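Local atomic coordinates of HIAXHD3 (Humicola insolens, PDB entry 3ZXK), a protein that probably removes arabinofuranose side chains from xylan, as a family 43 glycoside hydrolase with alpha-L-arabinofuranosidase activity. Residues G395-V401 with G511-T517; P339-F344 with A368-L372; F23-F29 with V253-D257. One frame throughout, in Å; residues are numbered along the deposited sequence.

Contact 1: residues G395-V401 with G511-T517; sequences GDRAGAV and GVFNFST
Phe513 and Phe515 both turn CG between their own backbone N and carbonyl carbon (chi1 67° and 64°), and this leans each ring over the partner segment 395-401. The Phe513 ring lies flat on the peptide from Ala398 to Gly399, with Gly399 N over its centre, 3.5 Å from Phe513 CZ. Gly399 CA adds an off-centre CH-pi contact to the same ring. A side chain at Gly399 would point into this face, and the extended, positive-phi backbone there also suits a residue without CB. The Phe515 ring takes a CH-pi contact from Arg397 CB, 4.3 Å from the ring centroid and over the face. Both rings stand on strand 511-516, which pairs antiparallel with strand 396-401 in a concanavalin A-like beta sandwich, the axes of the short segments at 159°, in regular register with Arg397, Gly399 and Val401 at hydrogen-bonded positions. On the opposite face, Ala398 and Val512 turn to the second sheet, touching Val524 and Val526. A water there donates to Asp396 OD2 and to Asn514 OD1, at 2.8 Å each; Asp396 OD2 also accepts from Arg393 N, while Asn514 ND2 bonds to Leu356 O. At the strand end Gly395 O accepts twice: Thr517 OG1, 2.9 Å away, sits on a lone pair in the carbonyl plane, whereas Thr517 N comes from well above it. Thr517 CG2 covers a guanidinium face of Arg397, 3.6 Å from CZ.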
loop_
_atom_site.group_PDB
_atom_site.type_symbol
_atom_site.label_atom_id
_atom_site.label_comp_id
_atom_site.label_asym_id
_atom_site.label_seq_id
_atom_site.Cartn_x
_atom_site.Cartn_y
_atom_site.Cartn_z
ATOM N N GLY A 395 -9.397 12.031 29.910
ATOM C CA GLY A 395 -8.534 12.598 28.888
ATOM C C GLY A 395 -8.367 11.728 27.651
ATOM O O GLY A 395 -7.718 12.132 26.711
ATOM N N ASP A 396 -8.940 10.525 27.639
ATOM C CA ASP A 396 -8.774 9.635 26.494
ATOM C C ASP A 396 -9.619 10.083 25.303
ATOM O O ASP A 396 -10.707 10.688 25.465
ATOM C CB ASP A 396 -9.120 8.191 26.846
ATOM C CG ASP A 396 -8.093 7.526 27.794
ATOM O OD1 ASP A 396 -7.087 8.166 28.109
ATOM O OD2 ASP A 396 -8.336 6.385 28.259
ATOM N N ARG A 397 -9.076 9.850 24.110
ATOM C CA ARG A 397 -9.742 10.178 22.870
ATOM C C ARG A 397 -9.603 8.932 21.983
ATOM O O ARG A 397 -8.498 8.466 21.726
ATOM C CB ARG A 397 -9.091 11.419 22.245
ATOM C CG ARG A 397 -9.163 12.675 23.115
ATOM C CD ARG A 397 -8.659 13.863 22.348
ATOM N NE ARG A 397 -8.813 15.054 23.175
ATOM C CZ ARG A 397 -8.299 16.244 22.875
ATOM N NH1 ARG A 397 -7.633 16.396 21.725
ATOM N NH2 ARG A 397 -8.458 17.284 23.701
ATOM N N ALA A 398 -10.713 8.385 21.518
ATOM C CA ALA A 398 -10.649 7.191 20.677
ATOM C C ALA A 398 -11.685 7.318 19.560
ATOM O O ALA A 398 -12.658 8.083 19.713
ATOM C CB ALA A 398 -10.929 5.958 21.516
ATOM N N GLY A 399 -11.465 6.645 18.442
ATOM C CA GLY A 399 -12.473 6.673 17.377
ATOM C C GLY A 399 -12.066 6.214 16.005
ATOM O O GLY A 399 -11.063 5.529 15.830
ATOM N N ALA A 400 -12.865 6.638 15.035
ATOM C CA ALA A 400 -12.701 6.248 13.661
ATOM C C ALA A 400 -12.251 7.461 12.847
ATOM O O ALA A 400 -12.938 8.481 12.795
ATOM C CB ALA A 400 -14.000 5.652 13.105
ATOM N N VAL A 401 -11.061 7.357 12.268
ATOM C CA VAL A 401 -10.439 8.439 11.575
ATOM C C VAL A 401 -10.335 8.181 10.075
ATOM O O VAL A 401 -10.054 7.053 9.610
ATOM C CB VAL A 401 -9.056 8.765 12.212
ATOM C CG1 VAL A 401 -8.122 7.514 12.211
ATOM C CG2 VAL A 401 -8.383 9.989 11.542
ATOM N N GLY A 511 -9.190 4.356 9.723
ATOM C CA GLY A 511 -8.425 3.934 10.874
ATOM C C GLY A 511 -9.157 4.015 12.181
ATOM O O GLY A 511 -10.193 4.664 12.293
ATOM N N VAL A 512 -8.602 3.326 13.177
ATOM C CA VAL A 512 -9.102 3.398 14.546
ATOM C C VAL A 512 -7.926 3.785 15.444
ATOM O O VAL A 512 -6.803 3.295 15.254
ATOM C CB VAL A 512 -9.794 2.086 14.993
ATOM C CG1 VAL A 512 -8.925 0.849 14.793
ATOM C CG2 VAL A 512 -10.318 2.226 16.423
ATOM N N PHE A 513 -8.173 4.706 16.368
ATOM C CA PHE A 513 -7.124 5.239 17.249
ATOM C C PHE A 513 -7.592 5.264 18.692
ATOM O O PHE A 513 -8.794 5.227 18.978
ATOM C CB PHE A 513 -6.726 6.651 16.811
ATOM C CG PHE A 513 -7.827 7.692 16.987
ATOM C CD1 PHE A 513 -8.779 7.891 15.980
ATOM C CD2 PHE A 513 -7.933 8.438 18.165
ATOM C CE1 PHE A 513 -9.785 8.835 16.137
ATOM C CE2 PHE A 513 -8.920 9.395 18.310
ATOM C CZ PHE A 513 -9.864 9.568 17.310
ATOM N N ASN A 514 -6.634 5.380 19.588
ATOM C CA ASN A 514 -6.916 5.545 21.000
ATOM C C ASN A 514 -5.653 6.125 21.642
ATOM O O ASN A 514 -4.594 5.513 21.599
ATOM C CB ASN A 514 -7.296 4.213 21.640
ATOM C CG ASN A 514 -7.709 4.387 23.084
ATOM O OD1 ASN A 514 -8.149 5.474 23.470
ATOM N ND2 ASN A 514 -7.578 3.331 23.871
ATOM N N PHE A 515 -5.759 7.345 22.172
ATOM C CA PHE A 515 -4.636 7.970 22.882
ATOM C C PHE A 515 -5.150 8.770 24.064
ATOM O O PHE A 515 -6.373 8.906 24.247
ATOM C CB PHE A 515 -3.755 8.828 21.946
ATOM C CG PHE A 515 -4.446 10.022 21.346
ATOM C CD1 PHE A 515 -5.150 9.908 20.145
ATOM C CD2 PHE A 515 -4.380 11.262 21.958
ATOM C CE1 PHE A 515 -5.794 11.007 19.586
ATOM C CE2 PHE A 515 -5.027 12.369 21.408
ATOM C CZ PHE A 515 -5.720 12.255 20.213
ATOM N N SER A 516 -4.227 9.286 24.876
ATOM C CA SER A 516 -4.675 10.118 25.987
ATOM C C SER A 516 -4.003 11.453 26.049
ATOM O O SER A 516 -2.878 11.650 25.606
ATOM C CB SER A 516 -4.554 9.429 27.346
ATOM O OG SER A 516 -5.146 10.236 28.373
ATOM N N THR A 517 -4.770 12.414 26.544
ATOM C CA THR A 517 -4.229 13.751 26.737
ATOM C C THR A 517 -3.659 13.933 28.153
ATOM O O THR A 517 -2.971 14.904 28.404
ATOM C CB THR A 517 -5.276 14.825 26.443
ATOM O OG1 THR A 517 -6.376 14.655 27.340
ATOM C CG2 THR A 517 -5.775 14.687 24.988
HETATM O O HOH W 1 -9.068 4.759 26.036
#

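Contact 2: residues P339-F344 with A368-L372; sequences PDTSKF and ARNTL
An Asx turn at Asp340 forms the loop that Asn370 clasps from the other segment. Asp340 OD1 accepts from Ser342 N, two residues on, and from Ser342 OG at 2.7 Å, both donors on the same face of the carboxylate. Asn370 then holds the backbone of Asp340 at both polar atoms. Its OD1 receives Asp340 N at 2.7 Å, in the amide plane and on a lone pair; its ND2 gives a nearly straight bond (178°) to Asp340 O, 3.1 Å away and only 1° out of the amide plane. With both ends of the amide engaged, its rotation is fixed. Asn370 CG stands anti to the carbonyl carbon (chi1 -69°), on a residue in the left-handed conformation, and this carries the amide across to the turn. Both segments are loops flanking strands of the concanavalin A-like sandwich, on the side next to the family 43 part of the chain: Pro339 O accepts from Arg62, and Arg369 NE gives to Leu71 O. Asp340 O also takes Lys343 N, from the face opposite to Asn370 ND2. The other ND2 hydrogen goes to a water 2.9 Å away, and the Phe344 ring meets the amide nitrogen with its edge. Asp340 OD2 and Arg369 NH1, 4.0 Å apart, are too far for a salt bridge; a water joins them instead, 2.6 Å from Asp340 OD2 and in the guanidinium plane of Arg369.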
loop_
_atom_site.group_PDB
_atom_site.type_symbol
_atom_site.label_atom_id
_atom_site.label_comp_id
_atom_site.label_asym_id
_atom_site.label_seq_id
_atom_site.Cartn_x
_atom_site.Cartn_y
_atom_site.Cartn_z
ATOM N N PRO A 339 3.878 -0.491 15.776
ATOM C CA PRO A 339 3.060 -0.459 16.972
ATOM C C PRO A 339 3.886 -0.674 18.253
ATOM O O PRO A 339 4.989 -1.259 18.197
ATOM C CB PRO A 339 2.101 -1.635 16.734
ATOM C CG PRO A 339 2.924 -2.611 15.980
ATOM C CD PRO A 339 3.707 -1.743 15.027
ATOM N N ASP A 340 3.372 -0.180 19.375
ATOM C CA ASP A 340 3.846 -0.602 20.699
ATOM C C ASP A 340 3.111 -1.908 21.042
ATOM O O ASP A 340 1.915 -1.913 21.363
ATOM C CB ASP A 340 3.576 0.486 21.741
ATOM C CG ASP A 340 4.057 0.114 23.141
ATOM O OD1 ASP A 340 4.315 -1.086 23.410
ATOM O OD2 ASP A 340 4.163 1.036 23.979
ATOM N N THR A 341 3.834 -3.016 20.954
ATOM C CA THR A 341 3.190 -4.310 21.108
ATOM C C THR A 341 2.738 -4.602 22.535
ATOM O O THR A 341 1.929 -5.496 22.744
ATOM C CB THR A 341 4.112 -5.458 20.652
ATOM O OG1 THR A 341 5.276 -5.470 21.493
ATOM C CG2 THR A 341 4.512 -5.277 19.186
ATOM N N SER A 342 3.225 -3.836 23.507
ATOM C CA SER A 342 2.831 -4.042 24.893
ATOM C C SER A 342 1.434 -3.420 25.153
ATOM O O SER A 342 0.848 -3.624 26.237
ATOM C CB SER A 342 3.865 -3.426 25.848
ATOM O OG SER A 342 3.761 -2.006 25.929
ATOM N N LYS A 343 0.921 -2.692 24.152
ATOM C CA LYS A 343 -0.278 -1.870 24.319
ATOM C C LYS A 343 -1.479 -2.303 23.477
ATOM O O LYS A 343 -2.520 -1.681 23.550
ATOM C CB LYS A 343 0.014 -0.376 24.108
ATOM C CG LYS A 343 0.909 0.276 25.183
ATOM C CD LYS A 343 0.271 0.403 26.574
ATOM C CE LYS A 343 1.188 1.151 27.541
ATOM N NZ LYS A 343 2.383 0.361 27.947
ATOM N N PHE A 344 -1.355 -3.384 22.711
ATOM C CA PHE A 344 -2.525 -3.989 22.060
ATOM C C PHE A 344 -2.527 -5.499 22.221
ATOM O O PHE A 344 -1.465 -6.131 22.374
ATOM C CB PHE A 344 -2.607 -3.599 20.562
ATOM C CG PHE A 344 -1.694 -4.404 19.660
ATOM C CD1 PHE A 344 -2.141 -5.593 19.067
ATOM C CD2 PHE A 344 -0.396 -3.960 19.379
ATOM C CE1 PHE A 344 -1.304 -6.305 18.223
ATOM C CE2 PHE A 344 0.445 -4.685 18.546
ATOM C CZ PHE A 344 -0.006 -5.872 17.981
ATOM N N ALA A 368 0.231 10.019 17.992
ATOM C CA ALA A 368 -0.247 8.837 18.750
ATOM C C ALA A 368 0.249 7.540 18.156
ATOM O O ALA A 368 0.065 7.328 16.960
ATOM C CB ALA A 368 -1.771 8.804 18.840
ATOM N N ARG A 369 0.757 6.638 18.998
ATOM C CA ARG A 369 1.116 5.294 18.559
ATOM C C ARG A 369 -0.158 4.474 18.514
ATOM O O ARG A 369 -1.170 4.815 19.142
ATOM C CB ARG A 369 2.102 4.651 19.533
ATOM C CG ARG A 369 3.481 5.230 19.454
ATOM C CD ARG A 369 4.334 4.724 20.606
ATOM N NE ARG A 369 5.743 4.906 20.328
ATOM C CZ ARG A 369 6.736 4.471 21.103
ATOM N NH1 ARG A 369 6.477 3.833 22.240
ATOM N NH2 ARG A 369 7.991 4.671 20.726
ATOM N N ASN A 370 -0.084 3.405 17.725
ATOM C CA ASN A 370 -1.135 2.383 17.667
ATOM C C ASN A 370 -2.439 2.856 17.047
ATOM O O ASN A 370 -3.504 2.458 17.449
ATOM C CB ASN A 370 -1.367 1.708 19.054
ATOM C CG ASN A 370 -0.188 0.836 19.476
ATOM O OD1 ASN A 370 0.909 0.929 18.906
ATOM N ND2 ASN A 370 -0.404 -0.023 20.460
ATOM N N THR A 371 -2.340 3.681 16.010
ATOM C CA THR A 371 -3.457 3.900 15.098
ATOM C C THR A 371 -3.429 2.807 14.010
ATOM O O THR A 371 -2.443 2.664 13.309
ATOM C CB THR A 371 -3.402 5.329 14.526
ATOM O OG1 THR A 371 -3.511 6.263 15.592
ATOM C CG2 THR A 371 -4.545 5.582 13.528
ATOM N N LEU A 372 -4.508 2.034 13.916
ATOM C CA LEU A 372 -4.575 0.873 13.015
ATOM C C LEU A 372 -5.357 1.307 11.790
ATOM O O LEU A 372 -6.470 1.827 11.921
ATOM C CB LEU A 372 -5.305 -0.267 13.697
ATOM C CG LEU A 372 -5.243 -1.621 12.961
ATOM C CD1 LEU A 372 -3.851 -2.253 12.905
ATOM C CD2 LEU A 372 -6.216 -2.648 13.541
HETATM O O HOH W 2 4.143 3.591 23.929
HETATM O O HOH W 3 -3.058 0.550 21.498
#

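Contact 3: residues F23-F29 with V253-D257; sequences FRVGSVF and VDAPD
Arg24 NH2 and Asp254 OD2 form a salt bridge of 2.6 Å, the shortest polar bond between the segments. The carboxylate is met from above its plane, and the two flat groups are turned 74° against each other. The grip is side-on: Arg24 NE bonds in its own guanidinium plane to the main-chain Asp254 O at 2.8 Å, again well above the carbonyl plane. Arg24 NH1 turns back to Gly26 O, 2.8 Å away, in the type II' turn that joins the two strands of its hairpin. The side chain leaves extended and bends at chi3 (61°), bringing NE and NH2 to Asp254 while NH1 stays over the turn. Pro256 lies on one guanidinium face, its CA 3.9 Å from Arg24 CZ and over the centre. Replacing Arg24 by a leucine would probably leave the Asp254 carboxylate without its countercharge, Asp254 O without the NE bond, and the turn at Gly26 without its brace from NH1. A water spans Arg24 N and Asp254 OD1. Beside this polar cluster, Phe29 presents the edge of its ring to Val253 CG2, 3.9 Å from its CD1, and rests CZ against Ala255 and Pro256. The contact joins sheets 21-58 and 250-290, first and last blades of the five-bladed beta-propeller expected of family 43; Leu50 touches Phe29 and Val253, while Phe23 points away onto Leu88 and Tyr90 of strand 87-91 in the following blade.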
loop_
_atom_site.group_PDB
_atom_site.type_symbol
_atom_site.label_atom_id
_atom_site.label_comp_id
_atom_site.label_asym_id
_atom_site.label_seq_id
_atom_site.Cartn_x
_atom_site.Cartn_y
_atom_site.Cartn_z
ATOM N N PHE A 23 5.219 -10.321 -10.877
ATOM C CA PHE A 23 5.908 -11.453 -11.501
ATOM C C PHE A 23 5.051 -12.689 -11.374
ATOM O O PHE A 23 4.066 -12.673 -10.647
ATOM C CB PHE A 23 7.325 -11.668 -10.918
ATOM C CG PHE A 23 7.345 -11.946 -9.437
ATOM C CD1 PHE A 23 7.401 -10.919 -8.508
ATOM C CD2 PHE A 23 7.279 -13.247 -8.968
ATOM C CE1 PHE A 23 7.387 -11.179 -7.139
ATOM C CE2 PHE A 23 7.293 -13.518 -7.600
ATOM C CZ PHE A 23 7.369 -12.489 -6.681
ATOM N N ARG A 24 5.415 -13.731 -12.104
ATOM C CA ARG A 24 4.641 -14.965 -12.090
ATOM C C ARG A 24 5.493 -16.103 -11.587
ATOM O O ARG A 24 6.678 -16.207 -11.945
ATOM C CB ARG A 24 4.164 -15.298 -13.508
ATOM C CG ARG A 24 3.337 -16.558 -13.576
ATOM C CD ARG A 24 2.730 -16.777 -14.951
ATOM N NE ARG A 24 3.731 -16.923 -16.005
ATOM C CZ ARG A 24 4.320 -18.069 -16.339
ATOM N NH1 ARG A 24 4.029 -19.200 -15.692
ATOM N NH2 ARG A 24 5.202 -18.096 -17.323
ATOM N N VAL A 25 4.902 -16.946 -10.741
ATOM C CA VAL A 25 5.481 -18.267 -10.428
ATOM C C VAL A 25 4.444 -19.297 -10.795
ATOM O O VAL A 25 3.395 -19.378 -10.147
ATOM C CB VAL A 25 5.828 -18.407 -8.931
ATOM C CG1 VAL A 25 6.554 -19.736 -8.694
ATOM C CG2 VAL A 25 6.675 -17.225 -8.463
ATOM N N GLY A 26 4.705 -20.075 -11.839
ATOM C CA GLY A 26 3.732 -21.087 -12.251
ATOM C C GLY A 26 2.390 -20.470 -12.599
ATOM O O GLY A 26 2.319 -19.649 -13.516
ATOM N N SER A 27 1.332 -20.903 -11.902
ATOM C CA SER A 27 -0.028 -20.418 -12.116
ATOM C C SER A 27 -0.397 -19.145 -11.334
ATOM O O SER A 27 -1.506 -18.625 -11.457
ATOM C CB SER A 27 -1.013 -21.546 -11.777
ATOM O OG SER A 27 -0.760 -22.636 -12.627
ATOM N N VAL A 28 0.538 -18.619 -10.551
ATOM C CA VAL A 28 0.222 -17.542 -9.622
ATOM C C VAL A 28 0.998 -16.272 -9.942
ATOM O O VAL A 28 2.212 -16.319 -10.189
ATOM C CB VAL A 28 0.518 -17.943 -8.146
ATOM C CG1 VAL A 28 0.114 -16.795 -7.230
ATOM C CG2 VAL A 28 -0.212 -19.229 -7.779
ATOM N N PHE A 29 0.293 -15.148 -9.928
ATOM C CA PHE A 29 0.949 -13.838 -10.065
ATOM C C PHE A 29 1.062 -13.215 -8.685
ATOM O O PHE A 29 0.127 -13.283 -7.869
ATOM C CB PHE A 29 0.116 -12.890 -10.920
ATOM C CG PHE A 29 -0.157 -13.390 -12.303
ATOM C CD1 PHE A 29 0.767 -13.141 -13.339
ATOM C CD2 PHE A 29 -1.338 -14.068 -12.611
ATOM C CE1 PHE A 29 0.528 -13.577 -14.638
ATOM C CE2 PHE A 29 -1.578 -14.511 -13.927
ATOM C CZ PHE A 29 -0.644 -14.259 -14.935
ATOM N N VAL A 253 4.744 -8.548 -17.138
ATOM C CA VAL A 253 4.691 -9.915 -16.640
ATOM C C VAL A 253 4.069 -10.813 -17.704
ATOM O O VAL A 253 3.192 -10.366 -18.464
ATOM C CB VAL A 253 3.949 -10.008 -15.293
ATOM C CG1 VAL A 253 2.472 -9.544 -15.404
ATOM C CG2 VAL A 253 4.036 -11.427 -14.745
ATOM N N ASP A 254 4.544 -12.051 -17.760
ATOM C CA ASP A 254 4.079 -13.044 -18.711
ATOM C C ASP A 254 3.006 -13.906 -18.054
ATOM O O ASP A 254 3.153 -14.314 -16.897
ATOM C CB ASP A 254 5.232 -13.943 -19.189
ATOM C CG ASP A 254 6.048 -14.591 -18.037
ATOM O OD1 ASP A 254 6.577 -13.858 -17.154
ATOM O OD2 ASP A 254 6.257 -15.821 -18.063
ATOM N N ALA A 255 1.931 -14.173 -18.783
ATOM C CA ALA A 255 0.933 -15.157 -18.336
ATOM C C ALA A 255 1.386 -16.568 -18.727
ATOM O O ALA A 255 2.323 -16.735 -19.529
ATOM C CB ALA A 255 -0.439 -14.832 -18.922
ATOM N N PRO A 256 0.751 -17.600 -18.155
ATOM C CA PRO A 256 1.158 -18.958 -18.526
ATOM C C PRO A 256 1.084 -19.252 -20.033
ATOM O O PRO A 256 1.852 -20.079 -20.521
ATOM C CB PRO A 256 0.177 -19.840 -17.744
ATOM C CG PRO A 256 -0.157 -19.020 -16.551
ATOM C CD PRO A 256 -0.255 -17.611 -17.071
ATOM N N ASP A 257 0.206 -18.572 -20.767
ATOM C CA ASP A 257 0.091 -18.798 -22.221
ATOM C C ASP A 257 1.200 -18.088 -23.032
ATOM O O ASP A 257 1.231 -18.165 -24.266
ATOM C CB ASP A 257 -1.330 -18.450 -22.711
ATOM C CG ASP A 257 -1.626 -16.945 -22.710
ATOM O OD1 ASP A 257 -0.815 -16.161 -22.177
ATOM O OD2 ASP A 257 -2.676 -16.543 -23.269
HETATM O O HOH W 4 7.406 -13.370 -14.130
#

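How the contacts relate
Contacts 1 and 2 belong to the same concanavalin A-like sandwich, with centres 11 Å apart, and touch directly. Val512 N lies 2.9 Å from Leu372 O, probably a hydrogen bond that adds strand 372-375 to the sheet, and Phe515 CB packs 3.7 Å from Ala368 CB. Contact 3 stands apart in the family 43 region, on the far side of the chain's centre; its centre is about 43 Å from that of contact 1 and 38 Å from that of contact 2. The glycan pocket draws on both regions, with Asp267 and Arg273 in one and Phe469 and Trp502 in the other. Contact 3 is linked to it in sequence, since strand 250-254 directly follows the pocket residues His248 and Gln249.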